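Local atomic coordinates of DUF72 domain-containing protein (Thermotoga maritima, PDB entry 1VPQ), a protein that is of unknown function but belongs to the DUF72 family and has a TIM-barrel-like fold. Residues E24-V29 against N251-G256; A153-H158 against Y201-G206; S160-E165 against G187-R192. All blocks are in the same frame, centred on the assembly; numbering follows the deposited sequence.

From the N terminus, the chain runs through strand 13-18 into the loop that carries 24-29. Contact 1 closes the longest loop. It joins that early loop to 251-256, which follows strand 245-250 and leads into helix 257-270. Contact 2 nests inside it and links strand 152-155 to strand 199-204 across strand 176-181. Contact 3 nests inside contact 2 and ties the turn before helix 164-173 to the loop after strand 176-181. Contacts 1 and 2 touch where Asn-251 ND2 lies 2.7 Å from His-205 ND1. Contacts 2 and 3 touch through packing of Phe-156 on Trp-161. Contacts 1 and 3 do not meet.

Contact 1: E24-V29 against N251-G256; sequences EDWKGV and NNCYKG
Asp-25 and Trp-26, neighbours in one turn, grip a single backbone bend at two points, Lys-255 N and Cys-253 O. Lys-255 N donates to Asp-25 OD2 at 3.0 Å, with an N-H...O angle of 149°. The donor stands above the carboxylate plane. Trp-26 NE1 donates to Cys-253 O at 3.2 Å. This bond lies close to the indole plane and uses a lone pair in the carbonyl plane. The same oxygen also accepts Gly-256 N, so two N-H groups hold it. Gly-256 CA sits over one face of the indole, 3.4 Å from Trp-26 CD1. Cys-253 SG makes a sulfur-aromatic contact at the ring edge, 4.0 Å from Trp-26 CZ2. Together these contacts hold the indole against the bend on a face and along an edge. Val-29 CG1, anti to the backbone N (chi1 178°), touches Lys-255 O at 3.4 Å. Phe-23 and Tyr-31 also meet the indole. Residues 24-27 form a type I beta turn, and Gly-256 is the N-cap of helix 257-270. The arrangement joins the loops that follow the first and last strands of a TIM-barrel-like fold.

Contact 2: A153-H158 against Y201-G206; sequences AVEFRH and YFRFHG. With SO4 (sulfate ion), chain B; SO4 (sulfate ion), chain C.
A salt-bridge network of Glu-155, Arg-157 and Arg-203 lines a pocket that holds sulfate ions, probably from the crystallisation liquor, and His-205 joins it through the same carboxylate. Glu-155 OE1 takes Arg-203 NH1 at 2.7 Å. The bond is nearly straight (167°), meets the syn side and lies close to the guanidinium plane. Glu-155 OE2 accepts His-205 NE2 at 3.0 Å, also syn but further out of the carboxylate plane. Arg-157 NH1 forms a longer salt bridge to Glu-155 OE2 (3.5 Å). The extended Glu-155 chain, with CG anti to the backbone N (chi1 -173°), carries the carboxylate to Arg-203 and His-205. Strands 152-155 and 199-204 are parallel members of the barrel sheet, on either side of strand 176-181. One sulfate bridges the segments: its O1 accepts Arg-157 NH1 and Arg-203 NH1, both at 3.1 Å, and its O4 accepts Arg-203 NH2 at 3.0 Å. Lys-84 NZ and Tyr-220 OH also hydrogen-bond to sulfate. A second sulfate lies at the edge of the Arg-157 guanidinium, with O4 2.9 Å from Arg-157 NE. Glu-54 pairs with Arg-203 NH2, and Asn-251 bonds to His-205 ND1. Ala-153 CB packs against Tyr-201 CD2 at 4.2 Å.

Contact 3: S160-E165 against G187-R192; sequences SWDREE and GLFPYR. With SO4 (sulfate ion), chain D.
The Phe-189 ring presents its edge to the backbone of Trp-161, while Pro-190 CD covers one of its faces, offset toward the rim. Pro-190 CG likewise lies over one face of the Arg-192 guanidinium. The proline thus sits between two flat groups of its own segment, and Asp-162 packs beside all three residues. In the nearest approaches of the ring, Phe-189 CE2 lies 3.7 Å from Trp-161 CB and 3.5 Å from the backbone atom Asp-162 N. The ring reaches this turn because its CG is anti to the backbone N (chi1 -166°). Asp-162 CB also touches Phe-189 CE2, at 3.7 Å. The carboxylate continues past the proline, with Asp-162 OD2 3.6 Å from Pro-190 CG. It then meets Arg-192 in a salt bridge. Arg-192 NE is 3.3 Å from Asp-162 OD2, but the hydrogen bond is weak and bent, at 122°. The carboxylate and guanidinium planes are 77° apart, so the groups do not pair flat, side by side. Asp-162 OD1 instead packs on the aliphatic part of the arginine, 3.3 Å from Arg-192 CG. Its hydrogen bond goes to Tyr-167 OH in helix 164-173. That partner helps fix the rotation of the carboxylate. A sulfate ion, probably from the crystallisation liquor, lies at the edge of the arginine guanidinium, with O2 3.2 Å from Arg-192 NH1. Tyr-191 N makes only weak bonds to this ion. The Trp-161 indole packs elsewhere, against helix 135-147; it stacks on Phe-156, and its NE1 bonds to Phe-131 O. Asp-162 is the centre of an inverse gamma turn. The contact joins this turn, just before helix 164-173, to residues 187-192, and so links the loops that follow two neighbouring strands, 152-155 and 176-181, of the TIM-barrel-like fold.

Contact 1: E24-V29 against N251-G256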
loop_
_atom_site.group_PDB
_atom_site.type_symbol
_atom_site.label_atom_id
_atom_site.label_comp_id
_atom_site.label_asym_id
_atom_site.label_seq_id
_atom_site.Cartn_x
_atom_site.Cartn_y
_atom_site.Cartn_z
ATOM N N GLU A 24 -10.149 15.860 1.806
ATOM C CA GLU A 24 -10.475 17.288 1.761
ATOM C C GLU A 24 -9.247 18.154 2.080
ATOM O O GLU A 24 -9.085 19.231 1.516
ATOM C CB GLU A 24 -11.607 17.602 2.740
ATOM C CG GLU A 24 -12.956 16.961 2.376
ATOM C CD GLU A 24 -13.790 17.817 1.427
ATOM O OE1 GLU A 24 -13.359 18.029 0.273
ATOM O OE2 GLU A 24 -14.885 18.272 1.836
ATOM N N ASP A 25 -8.412 17.681 3.006
ATOM C CA ASP A 25 -7.037 18.181 3.216
ATOM C C ASP A 25 -6.300 18.582 1.930
ATOM O O ASP A 25 -5.536 19.554 1.942
ATOM C CB ASP A 25 -6.180 17.089 3.897
ATOM C CG ASP A 25 -6.067 17.265 5.397
ATOM O OD1 ASP A 25 -6.859 18.036 5.981
ATOM O OD2 ASP A 25 -5.178 16.620 5.995
ATOM N N TRP A 26 -6.501 17.809 0.854
ATOM C CA TRP A 26 -5.826 18.035 -0.440
ATOM C C TRP A 26 -6.367 19.240 -1.239
ATOM O O TRP A 26 -5.689 19.740 -2.139
ATOM C CB TRP A 26 -5.884 16.766 -1.313
ATOM C CG TRP A 26 -5.103 15.592 -0.790
ATOM C CD1 TRP A 26 -4.660 15.396 0.488
ATOM C CD2 TRP A 26 -4.707 14.423 -1.529
ATOM N NE1 TRP A 26 -3.999 14.197 0.581
ATOM C CE2 TRP A 26 -4.015 13.579 -0.640
ATOM C CE3 TRP A 26 -4.869 14.015 -2.855
ATOM C CZ2 TRP A 26 -3.489 12.348 -1.030
ATOM C CZ3 TRP A 26 -4.339 12.787 -3.249
ATOM C CH2 TRP A 26 -3.659 11.971 -2.337
ATOM N N LYS A 27 -7.576 19.700 -0.918
ATOM C CA LYS A 27 -8.121 20.910 -1.537
ATOM C C LYS A 27 -7.305 22.133 -1.127
ATOM O O LYS A 27 -7.109 22.375 0.068
ATOM C CB LYS A 27 -9.576 21.134 -1.132
ATOM C CG LYS A 27 -10.597 20.275 -1.848
ATOM C CD LYS A 27 -11.984 20.696 -1.405
ATOM C CE LYS A 27 -13.032 20.319 -2.403
ATOM N N GLY A 28 -6.862 22.912 -2.116
ATOM C CA GLY A 28 -5.993 24.071 -1.877
ATOM C C GLY A 28 -4.540 23.687 -1.639
ATOM O O GLY A 28 -3.748 24.484 -1.109
ATOM N N VAL A 29 -4.203 22.454 -2.023
ATOM C CA VAL A 29 -2.853 21.929 -1.938
ATOM C C VAL A 29 -2.559 21.317 -3.304
ATOM O O VAL A 29 -1.907 21.956 -4.119
ATOM C CB VAL A 29 -2.699 20.913 -0.773
ATOM C CG1 VAL A 29 -1.285 20.330 -0.728
ATOM C CG2 VAL A 29 -3.034 21.576 0.556
ATOM N N ASN A 251 2.207 7.387 1.683
ATOM C CA ASN A 251 1.186 7.246 2.704
ATOM C C ASN A 251 1.142 8.423 3.670
ATOM O O ASN A 251 0.296 8.462 4.563
ATOM C CB ASN A 251 1.443 5.946 3.485
ATOM C CG ASN A 251 0.203 5.420 4.173
ATOM O OD1 ASN A 251 -0.917 5.584 3.683
ATOM N ND2 ASN A 251 0.392 4.781 5.317
ATOM N N ASN A 252 2.070 9.361 3.499
ATOM C CA ASN A 252 2.152 10.556 4.340
ATOM C C ASN A 252 1.139 11.585 3.882
ATOM O O ASN A 252 1.496 12.689 3.497
ATOM C CB ASN A 252 3.572 11.140 4.337
ATOM C CG ASN A 252 4.096 11.438 2.936
ATOM O OD1 ASN A 252 3.926 10.646 2.014
ATOM N ND2 ASN A 252 4.762 12.576 2.784
ATOM N N CYS A 253 -0.136 11.209 3.945
ATOM C CA CYS A 253 -1.216 11.917 3.238
ATOM C C CYS A 253 -1.736 13.159 3.956
ATOM O O CYS A 253 -2.564 13.888 3.412
ATOM C CB CYS A 253 -2.382 10.952 2.950
ATOM S SG CYS A 253 -2.040 9.692 1.649
ATOM N N TYR A 254 -1.245 13.400 5.167
ATOM C CA TYR A 254 -1.650 14.581 5.946
ATOM C C TYR A 254 -1.365 15.862 5.156
ATOM O O TYR A 254 -0.210 16.153 4.822
ATOM C CB TYR A 254 -0.908 14.606 7.284
ATOM C CG TYR A 254 -1.289 15.729 8.228
ATOM C CD1 TYR A 254 -2.400 15.622 9.060
ATOM C CD2 TYR A 254 -0.513 16.880 8.317
ATOM C CE1 TYR A 254 -2.747 16.661 9.952
ATOM C CE2 TYR A 254 -0.848 17.918 9.198
ATOM C CZ TYR A 254 -1.965 17.798 10.011
ATOM O OH TYR A 254 -2.294 18.816 10.883
ATOM N N LYS A 255 -2.431 16.598 4.841
ATOM C CA LYS A 255 -2.354 17.873 4.109
ATOM C C LYS A 255 -1.670 17.775 2.729
ATOM O O LYS A 255 -0.989 18.707 2.291
ATOM C CB LYS A 255 -1.696 18.950 4.980
ATOM C CG LYS A 255 -2.535 19.341 6.193
ATOM C CD LYS A 255 -1.811 20.385 7.034
ATOM C CE LYS A 255 -2.643 20.877 8.223
ATOM N NZ LYS A 255 -3.029 22.300 8.084
ATOM N N GLY A 256 -1.873 16.649 2.051
ATOM C CA GLY A 256 -1.449 16.502 0.658
ATOM C C GLY A 256 0.035 16.259 0.453
ATOM O O GLY A 256 0.512 16.258 -0.681
#

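Contact 2: A153-H158 against Y201-G206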
loop_
_atom_site.group_PDB
_atom_site.type_symbol
_atom_site.label_atom_id
_atom_site.label_comp_id
_atom_site.label_asym_id
_atom_site.label_seq_id
_atom_site.Cartn_x
_atom_site.Cartn_y
_atom_site.Cartn_z
ATOM N N ALA A 153 0.805 -9.425 -1.228
ATOM C CA ALA A 153 1.972 -8.745 -0.666
ATOM C C ALA A 153 1.785 -8.517 0.822
ATOM O O ALA A 153 0.666 -8.257 1.289
ATOM C CB ALA A 153 2.231 -7.409 -1.364
ATOM N N VAL A 154 2.890 -8.624 1.564
ATOM C CA VAL A 154 2.867 -8.480 3.025
ATOM C C VAL A 154 3.875 -7.430 3.527
ATOM O O VAL A 154 5.031 -7.384 3.081
ATOM C CB VAL A 154 3.104 -9.855 3.747
ATOM C CG1 VAL A 154 3.374 -9.655 5.245
ATOM C CG2 VAL A 154 1.898 -10.791 3.561
ATOM N N GLU A 155 3.400 -6.619 4.475
ATOM C CA GLU A 155 4.188 -5.616 5.177
ATOM C C GLU A 155 4.159 -5.867 6.695
ATOM O O GLU A 155 3.084 -6.039 7.284
ATOM C CB GLU A 155 3.593 -4.222 4.912
ATOM C CG GLU A 155 4.419 -3.064 5.461
ATOM C CD GLU A 155 3.669 -1.737 5.461
ATOM O OE1 GLU A 155 2.882 -1.501 4.529
ATOM O OE2 GLU A 155 3.867 -0.921 6.390
ATOM N N PHE A 156 5.333 -5.824 7.321
ATOM C CA PHE A 156 5.470 -5.913 8.779
ATOM C C PHE A 156 5.837 -4.566 9.390
ATOM O O PHE A 156 6.522 -3.755 8.764
ATOM C CB PHE A 156 6.551 -6.915 9.162
ATOM C CG PHE A 156 6.503 -8.188 8.386
ATOM C CD1 PHE A 156 5.605 -9.189 8.730
ATOM C CD2 PHE A 156 7.369 -8.396 7.320
ATOM C CE1 PHE A 156 5.563 -10.391 8.004
ATOM C CE2 PHE A 156 7.341 -9.590 6.592
ATOM C CZ PHE A 156 6.438 -10.588 6.938
ATOM N N ARG A 157 5.377 -4.349 10.620
ATOM C CA ARG A 157 5.692 -3.150 11.388
ATOM C C ARG A 157 6.737 -3.421 12.474
ATOM O O ARG A 157 7.481 -2.521 12.853
ATOM C CB ARG A 157 4.427 -2.606 12.047
ATOM C CG ARG A 157 4.603 -1.232 12.698
ATOM C CD ARG A 157 4.309 -0.152 11.702
ATOM N NE ARG A 157 2.872 0.110 11.640
ATOM C CZ ARG A 157 2.201 0.477 10.553
ATOM N NH1 ARG A 157 2.809 0.606 9.379
ATOM N NH2 ARG A 157 0.899 0.704 10.640
ATOM N N HIS A 158 6.801 -4.655 12.968
ATOM C CA HIS A 158 7.657 -4.977 14.111
ATOM C C HIS A 158 9.052 -5.442 13.650
ATOM O O HIS A 158 9.168 -6.218 12.697
ATOM C CB HIS A 158 6.972 -6.048 14.978
ATOM C CG HIS A 158 7.534 -6.164 16.363
ATOM N ND1 HIS A 158 8.358 -7.200 16.748
ATOM C CD2 HIS A 158 7.391 -5.372 17.455
ATOM C CE1 HIS A 158 8.697 -7.041 18.015
ATOM N NE2 HIS A 158 8.123 -5.939 18.467
ATOM N N TYR A 201 6.972 -3.892 -4.280
ATOM C CA TYR A 201 5.929 -3.073 -3.696
ATOM C C TYR A 201 6.578 -2.175 -2.645
ATOM O O TYR A 201 7.161 -2.680 -1.694
ATOM C CB TYR A 201 4.871 -3.975 -3.060
ATOM C CG TYR A 201 3.506 -3.334 -2.815
ATOM C CD1 TYR A 201 3.345 -2.281 -1.915
ATOM C CD2 TYR A 201 2.377 -3.810 -3.466
ATOM C CE1 TYR A 201 2.086 -1.721 -1.682
ATOM C CE2 TYR A 201 1.128 -3.264 -3.242
ATOM C CZ TYR A 201 0.981 -2.224 -2.346
ATOM O OH TYR A 201 -0.274 -1.681 -2.136
ATOM N N PHE A 202 6.486 -0.857 -2.819
ATOM C CA PHE A 202 7.062 0.089 -1.856
ATOM C C PHE A 202 5.974 0.871 -1.173
ATOM O O PHE A 202 5.042 1.321 -1.833
ATOM C CB PHE A 202 7.984 1.094 -2.542
ATOM C CG PHE A 202 9.185 0.478 -3.163
ATOM C CD1 PHE A 202 9.076 -0.239 -4.352
ATOM C CD2 PHE A 202 10.431 0.616 -2.572
ATOM C CE1 PHE A 202 10.198 -0.818 -4.940
ATOM C CE2 PHE A 202 11.553 0.040 -3.152
ATOM C CZ PHE A 202 11.434 -0.679 -4.343
ATOM N N ARG A 203 6.112 1.065 0.137
ATOM C CA ARG A 203 5.220 1.956 0.871
ATOM C C ARG A 203 6.017 2.951 1.714
ATOM O O ARG A 203 6.846 2.551 2.511
ATOM C CB ARG A 203 4.256 1.155 1.739
ATOM C CG ARG A 203 3.294 0.281 0.934
ATOM C CD ARG A 203 2.183 -0.250 1.816
ATOM N NE ARG A 203 1.130 0.737 2.055
ATOM C CZ ARG A 203 0.490 0.915 3.211
ATOM N NH1 ARG A 203 0.810 0.221 4.289
ATOM N NH2 ARG A 203 -0.463 1.832 3.297
ATOM N N PHE A 204 5.754 4.245 1.518
ATOM C CA PHE A 204 6.447 5.315 2.236
ATOM C C PHE A 204 5.479 6.046 3.157
ATOM O O PHE A 204 4.539 6.685 2.696
ATOM C CB PHE A 204 7.078 6.306 1.252
ATOM C CG PHE A 204 7.966 5.661 0.206
ATOM C CD1 PHE A 204 8.880 4.671 0.548
ATOM C CD2 PHE A 204 7.904 6.069 -1.116
ATOM C CE1 PHE A 204 9.700 4.088 -0.421
ATOM C CE2 PHE A 204 8.725 5.493 -2.092
ATOM C CZ PHE A 204 9.618 4.503 -1.741
ATOM N N HIS A 205 5.724 5.945 4.460
ATOM C CA HIS A 205 4.834 6.512 5.486
ATOM C C HIS A 205 5.334 7.827 6.058
ATOM O O HIS A 205 4.702 8.397 6.957
ATOM C CB HIS A 205 4.683 5.527 6.654
ATOM C CG HIS A 205 4.215 4.167 6.244
ATOM N ND1 HIS A 205 2.993 3.952 5.652
ATOM C CD2 HIS A 205 4.797 2.952 6.362
ATOM C CE1 HIS A 205 2.848 2.664 5.407
ATOM N NE2 HIS A 205 3.930 2.034 5.827
ATOM N N GLY A 206 6.477 8.289 5.559
ATOM C CA GLY A 206 7.205 9.390 6.180
ATOM C C GLY A 206 7.965 8.927 7.412
ATOM O O GLY A 206 7.957 7.749 7.750
HETATM S S SO4 B . -0.533 1.987 7.301
HETATM O O1 SO4 B . 0.507 0.963 7.268
HETATM O O2 SO4 B . -1.387 1.805 8.468
HETATM O O3 SO4 B . 0.115 3.288 7.373
HETATM O O4 SO4 B . -1.362 1.871 6.107
HETATM S S SO4 C . 0.410 0.282 14.283
HETATM O O1 SO4 C . -0.706 0.258 13.342
HETATM O O2 SO4 C . -0.060 0.627 15.613
HETATM O O3 SO4 C . 1.020 -1.037 14.357
HETATM O O4 SO4 C . 1.410 1.253 13.859
#

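Contact 3: S160-E165 against G187-R192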
loop_
_atom_site.group_PDB
_atom_site.type_symbol
_atom_site.label_atom_id
_atom_site.label_comp_id
_atom_site.label_asym_id
_atom_site.label_seq_id
_atom_site.Cartn_x
_atom_site.Cartn_y
_atom_site.Cartn_z
ATOM N N SER A 160 11.229 -7.539 14.877
ATOM C CA SER A 160 11.472 -8.983 15.000
ATOM C C SER A 160 11.410 -9.758 13.678
ATOM O O SER A 160 11.955 -10.861 13.574
ATOM C CB SER A 160 10.464 -9.591 15.979
ATOM O OG SER A 160 9.130 -9.358 15.560
ATOM N N TRP A 161 10.733 -9.180 12.686
ATOM C CA TRP A 161 10.528 -9.821 11.393
ATOM C C TRP A 161 11.699 -9.693 10.408
ATOM O O TRP A 161 11.741 -10.421 9.416
ATOM C CB TRP A 161 9.258 -9.265 10.734
ATOM C CG TRP A 161 7.977 -9.743 11.357
ATOM C CD1 TRP A 161 7.161 -9.042 12.197
ATOM C CD2 TRP A 161 7.352 -11.020 11.168
ATOM N NE1 TRP A 161 6.083 -9.804 12.550
ATOM C CE2 TRP A 161 6.175 -11.025 11.938
ATOM C CE3 TRP A 161 7.684 -12.169 10.432
ATOM C CZ2 TRP A 161 5.322 -12.124 11.993
ATOM C CZ3 TRP A 161 6.833 -13.262 10.485
ATOM C CH2 TRP A 161 5.664 -13.230 11.261
ATOM N N ASP A 162 12.632 -8.772 10.649
ATOM C CA ASP A 162 13.739 -8.548 9.694
ATOM C C ASP A 162 14.862 -9.570 9.868
ATOM O O ASP A 162 15.966 -9.231 10.307
ATOM C CB ASP A 162 14.302 -7.118 9.777
ATOM C CG ASP A 162 15.474 -6.896 8.813
ATOM O OD1 ASP A 162 15.369 -7.324 7.652
ATOM O OD2 ASP A 162 16.507 -6.315 9.215
ATOM N N ARG A 163 14.568 -10.813 9.499
ATOM C CA ARG A 163 15.503 -11.922 9.652
ATOM C C ARG A 163 15.366 -12.855 8.449
ATOM O O ARG A 163 14.356 -12.830 7.758
ATOM C CB ARG A 163 15.245 -12.672 10.971
ATOM C CG ARG A 163 13.802 -13.115 11.176
ATOM C CD ARG A 163 13.577 -13.717 12.554
ATOM N NE ARG A 163 14.373 -14.920 12.781
ATOM C CZ ARG A 163 14.518 -15.538 13.954
ATOM N NH1 ARG A 163 13.916 -15.087 15.047
ATOM N NH2 ARG A 163 15.275 -16.625 14.032
ATOM N N GLU A 164 16.379 -13.672 8.200
ATOM C CA GLU A 164 16.438 -14.426 6.948
ATOM C C GLU A 164 15.249 -15.358 6.761
ATOM O O GLU A 164 14.705 -15.464 5.670
ATOM C CB GLU A 164 17.745 -15.219 6.844
ATOM C CG GLU A 164 18.005 -15.807 5.450
ATOM C CD GLU A 164 17.825 -14.788 4.310
ATOM O OE1 GLU A 164 18.259 -13.617 4.453
ATOM O OE2 GLU A 164 17.241 -15.165 3.269
ATOM N N GLU A 165 14.852 -16.022 7.837
ATOM C CA GLU A 165 13.730 -16.959 7.813
ATOM C C GLU A 165 12.471 -16.336 7.205
ATOM O O GLU A 165 11.702 -17.019 6.523
ATOM C CB GLU A 165 13.430 -17.452 9.239
ATOM C CG GLU A 165 14.440 -18.480 9.787
ATOM C CD GLU A 165 15.505 -17.887 10.713
ATOM O OE1 GLU A 165 15.990 -16.750 10.488
ATOM O OE2 GLU A 165 15.868 -18.595 11.678
ATOM N N GLY A 187 12.089 -0.350 17.442
ATOM C CA GLY A 187 11.019 -1.337 17.298
ATOM C C GLY A 187 10.403 -1.493 15.924
ATOM O O GLY A 187 9.780 -2.517 15.642
ATOM N N LEU A 188 10.564 -0.481 15.078
ATOM C CA LEU A 188 9.915 -0.456 13.765
ATOM C C LEU A 188 10.718 -1.198 12.707
ATOM O O LEU A 188 11.936 -1.335 12.817
ATOM C CB LEU A 188 9.693 0.983 13.308
ATOM C CG LEU A 188 8.716 1.805 14.148
ATOM C CD1 LEU A 188 8.567 3.194 13.564
ATOM C CD2 LEU A 188 7.368 1.110 14.236
ATOM N N PHE A 189 10.024 -1.663 11.674
ATOM C CA PHE A 189 10.655 -2.470 10.642
ATOM C C PHE A 189 11.507 -1.562 9.752
ATOM O O PHE A 189 11.051 -0.491 9.340
ATOM C CB PHE A 189 9.597 -3.223 9.826
ATOM C CG PHE A 189 10.159 -4.322 8.969
ATOM C CD1 PHE A 189 10.601 -4.056 7.688
ATOM C CD2 PHE A 189 10.247 -5.619 9.442
ATOM C CE1 PHE A 189 11.133 -5.067 6.889
ATOM C CE2 PHE A 189 10.767 -6.630 8.647
ATOM C CZ PHE A 189 11.209 -6.355 7.370
ATOM N N PRO A 190 12.758 -1.975 9.465
ATOM C CA PRO A 190 13.660 -1.130 8.674
ATOM C C PRO A 190 13.373 -1.128 7.177
ATOM O O PRO A 190 12.504 -1.854 6.696
ATOM C CB PRO A 190 15.029 -1.756 8.936
ATOM C CG PRO A 190 14.739 -3.190 9.152
ATOM C CD PRO A 190 13.412 -3.233 9.868
ATOM N N TYR A 191 14.117 -0.300 6.458
ATOM C CA TYR A 191 14.003 -0.200 5.007
ATOM C C TYR A 191 14.871 -1.274 4.407
ATOM O O TYR A 191 16.082 -1.196 4.499
ATOM C CB TYR A 191 14.465 1.181 4.540
ATOM C CG TYR A 191 14.570 1.368 3.053
ATOM C CD1 TYR A 191 13.456 1.708 2.299
ATOM C CD2 TYR A 191 15.796 1.243 2.402
ATOM C CE1 TYR A 191 13.553 1.892 0.924
ATOM C CE2 TYR A 191 15.907 1.427 1.038
ATOM C CZ TYR A 191 14.784 1.754 0.302
ATOM O OH TYR A 191 14.882 1.941 -1.057
ATOM N N ARG A 192 14.236 -2.291 3.839
ATOM C CA ARG A 192 14.945 -3.402 3.182
ATOM C C ARG A 192 14.561 -3.489 1.704
ATOM O O ARG A 192 13.498 -4.008 1.374
ATOM C CB ARG A 192 14.635 -4.751 3.870
ATOM C CG ARG A 192 15.229 -4.987 5.263
ATOM C CD ARG A 192 16.410 -4.088 5.537
ATOM N NE ARG A 192 17.306 -4.526 6.593
ATOM C CZ ARG A 192 18.142 -3.720 7.239
ATOM N NH1 ARG A 192 18.169 -2.417 6.978
ATOM N NH2 ARG A 192 18.938 -4.214 8.173
HETATM S S SO4 D . 17.097 1.877 7.685
HETATM O O1 SO4 D . 15.948 1.785 8.590
HETATM O O2 SO4 D . 17.968 0.702 7.808
HETATM O O3 SO4 D . 16.643 1.982 6.311
HETATM O O4 SO4 D . 17.842 3.086 7.981
#